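Local coordinates for glycosylation Associate Protein 1 (Streptococcus agalactiae serotype V, PDB 6OYC) that probably takes part in the glycosylation and export of adhesins through the accessory Sec system, as a GT-B-like member of the Gap123 complex, at residues A[227-232]-A[248-253]. Numbering follows the deposited sequence.
Sequences SDTIIV and KGNLIL
Val232 and Leu251 meet through single methyls: CG2 of Val232 lies 3.5 Å from CD1 of Leu251. With CG anti to the backbone N (chi1 176°) and chi2 at 62°, Leu251 carries CD1 forward along the pair and over to the neighbouring strand, while CD2 of Leu253, directly across, reaches CB of Val232 at 4.1 Å. Ile230 shares this face, which helices 208-223 and 239-242 cover through Leu220 and Ile242; beta-branched Ile230 and Val232 favour the extended backbone, and their methyls fill the layer between sheet and helices. On the reverse face CD1 of Ile252 lies 3.7 Å from CG2 of Thr229 and 4.0 Å from CG1 of Ile231; the two isoleucines lie side by side, and Ile231 also packs on Phe2 and Phe4.

The backbones run parallel, as expected of a beta-alpha-beta unit in which helix 239-242 lies in the connection between adjacent central strands of a Rossmann-like sheet; the GT-B fold pairs two such domains. Ile230 bonds twice to strand 250-253: its N donates to Asn250 O (2.8 Å), and its O accepts from Ile252 N almost head-on, at a C=O...N angle of 163°. Val232 N then binds Ile252 O. Thr229 and Ile231 instead turn their backbone groups to strand 2-5, so 229-232 is hydrogen-bonded along both edges.

Toward the start of the strands the apolar character fades. Asn250 N donates to Asp228 O at 3.1 Å, in the carbonyl plane, and Thr229 OG1 rests 3.3 Å from Asn250 CB. Threonine suits this border, giving its methyl to Ile252 CD1 and its hydroxyl to a hydrogen bond with Tyr514. Buried Asp228 is well supplied with donors: OD1 takes Met1 N, and OD2 takes Ser225 N and His3 NE2.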
loop_
_atom_site.group_PDB
_atom_site.type_symbol
_atom_site.label_atom_id
_atom_site.label_comp_id
_atom_site.label_asym_id
_atom_site.label_seq_id
_atom_site.Cartn_x
_atom_site.Cartn_y
_atom_site.Cartn_z
ATOM N N SER A 227 13.765 4.305 -28.173
ATOM C CA SER A 227 14.631 3.361 -27.486
ATOM C C SER A 227 14.289 3.210 -26.007
ATOM O O SER A 227 15.030 2.550 -25.274
ATOM C CB SER A 227 16.086 3.786 -27.643
ATOM O OG SER A 227 16.287 5.047 -27.063
ATOM N N ASP A 228 13.189 3.801 -25.555
ATOM C CA ASP A 228 12.768 3.691 -24.168
ATOM C C ASP A 228 11.935 2.432 -23.958
ATOM O O ASP A 228 11.523 1.756 -24.907
ATOM C CB ASP A 228 11.964 4.923 -23.751
ATOM C CG ASP A 228 12.829 6.146 -23.580
ATOM O OD1 ASP A 228 14.050 5.987 -23.314
ATOM O OD2 ASP A 228 12.274 7.263 -23.692
ATOM N N THR A 229 11.685 2.127 -22.686
ATOM C CA THR A 229 10.839 1.010 -22.287
ATOM C C THR A 229 9.753 1.518 -21.349
ATOM O O THR A 229 10.025 2.299 -20.430
ATOM C CB THR A 229 11.658 -0.094 -21.610
ATOM O OG1 THR A 229 12.541 -0.684 -22.571
ATOM C CG2 THR A 229 10.747 -1.187 -20.983
ATOM N N ILE A 230 8.526 1.096 -21.596
ATOM C CA ILE A 230 7.414 1.388 -20.710
ATOM C C ILE A 230 7.150 0.137 -19.898
ATOM O O ILE A 230 6.980 -0.952 -20.461
ATOM C CB ILE A 230 6.168 1.819 -21.497
ATOM C CG1 ILE A 230 6.471 3.067 -22.321
ATOM C CG2 ILE A 230 5.022 2.100 -20.557
ATOM C CD1 ILE A 230 5.313 3.516 -23.139
ATOM N N ILE A 231 7.151 0.276 -18.576
ATOM C CA ILE A 231 6.821 -0.819 -17.679
ATOM C C ILE A 231 5.452 -0.526 -17.102
ATOM O O ILE A 231 5.262 0.481 -16.408
ATOM C CB ILE A 231 7.887 -1.008 -16.589
ATOM C CG1 ILE A 231 9.243 -1.316 -17.263
ATOM C CG2 ILE A 231 7.470 -2.129 -15.657
ATOM C CD1 ILE A 231 10.481 -1.087 -16.424
ATOM N N VAL A 232 4.487 -1.379 -17.433
ATOM C CA VAL A 232 3.081 -1.138 -17.146
ATOM C C VAL A 232 2.624 -2.084 -16.046
ATOM O O VAL A 232 2.732 -3.313 -16.172
ATOM C CB VAL A 232 2.198 -1.311 -18.393
ATOM C CG1 VAL A 232 0.713 -1.083 -18.025
ATOM C CG2 VAL A 232 2.646 -0.360 -19.499
ATOM N N LYS A 248 5.404 2.851 -30.055
ATOM C CA LYS A 248 6.575 3.726 -29.986
ATOM C C LYS A 248 7.803 3.011 -29.418
ATOM O O LYS A 248 8.908 3.171 -29.942
ATOM C CB LYS A 248 6.256 4.982 -29.171
ATOM C CG LYS A 248 7.210 6.166 -29.422
ATOM C CD LYS A 248 6.568 7.508 -29.018
ATOM C CE LYS A 248 7.489 8.712 -29.268
ATOM N NZ LYS A 248 7.141 9.586 -30.440
ATOM N N GLY A 249 7.649 2.228 -28.351
ATOM C CA GLY A 249 8.845 1.643 -27.762
ATOM C C GLY A 249 8.757 0.201 -27.290
ATOM O O GLY A 249 7.959 -0.595 -27.793
ATOM N N ASN A 250 9.590 -0.146 -26.321
ATOM C CA ASN A 250 9.532 -1.452 -25.681
ATOM C C ASN A 250 8.532 -1.458 -24.536
ATOM O O ASN A 250 8.266 -0.434 -23.899
ATOM C CB ASN A 250 10.901 -1.866 -25.160
ATOM C CG ASN A 250 11.863 -2.141 -26.273
ATOM O OD1 ASN A 250 11.604 -2.998 -27.113
ATOM N ND2 ASN A 250 12.951 -1.377 -26.330
ATOM N N LEU A 251 8.013 -2.645 -24.249
ATOM C CA LEU A 251 6.920 -2.788 -23.304
ATOM C C LEU A 251 7.176 -3.985 -22.406
ATOM O O LEU A 251 7.477 -5.077 -22.900
ATOM C CB LEU A 251 5.589 -2.950 -24.048
ATOM C CG LEU A 251 4.343 -3.211 -23.188
ATOM C CD1 LEU A 251 4.065 -2.046 -22.249
ATOM C CD2 LEU A 251 3.152 -3.464 -24.085
ATOM N N ILE A 252 7.048 -3.774 -21.097
ATOM C CA ILE A 252 7.047 -4.841 -20.098
ATOM C C ILE A 252 5.740 -4.765 -19.307
ATOM O O ILE A 252 5.386 -3.703 -18.774
ATOM C CB ILE A 252 8.259 -4.748 -19.150
ATOM C CG1 ILE A 252 9.569 -4.961 -19.913
ATOM C CG2 ILE A 252 8.150 -5.772 -18.022
ATOM C CD1 ILE A 252 10.767 -4.421 -19.173
ATOM N N LEU A 253 5.029 -5.883 -19.233
ATOM C CA LEU A 253 3.808 -5.976 -18.443
ATOM C C LEU A 253 4.129 -6.587 -17.086
ATOM O O LEU A 253 4.784 -7.633 -17.019
ATOM C CB LEU A 253 2.768 -6.832 -19.160
ATOM C CG LEU A 253 1.974 -6.189 -20.284
ATOM C CD1 LEU A 253 1.030 -7.225 -20.918
ATOM C CD2 LEU A 253 1.185 -5.008 -19.724
#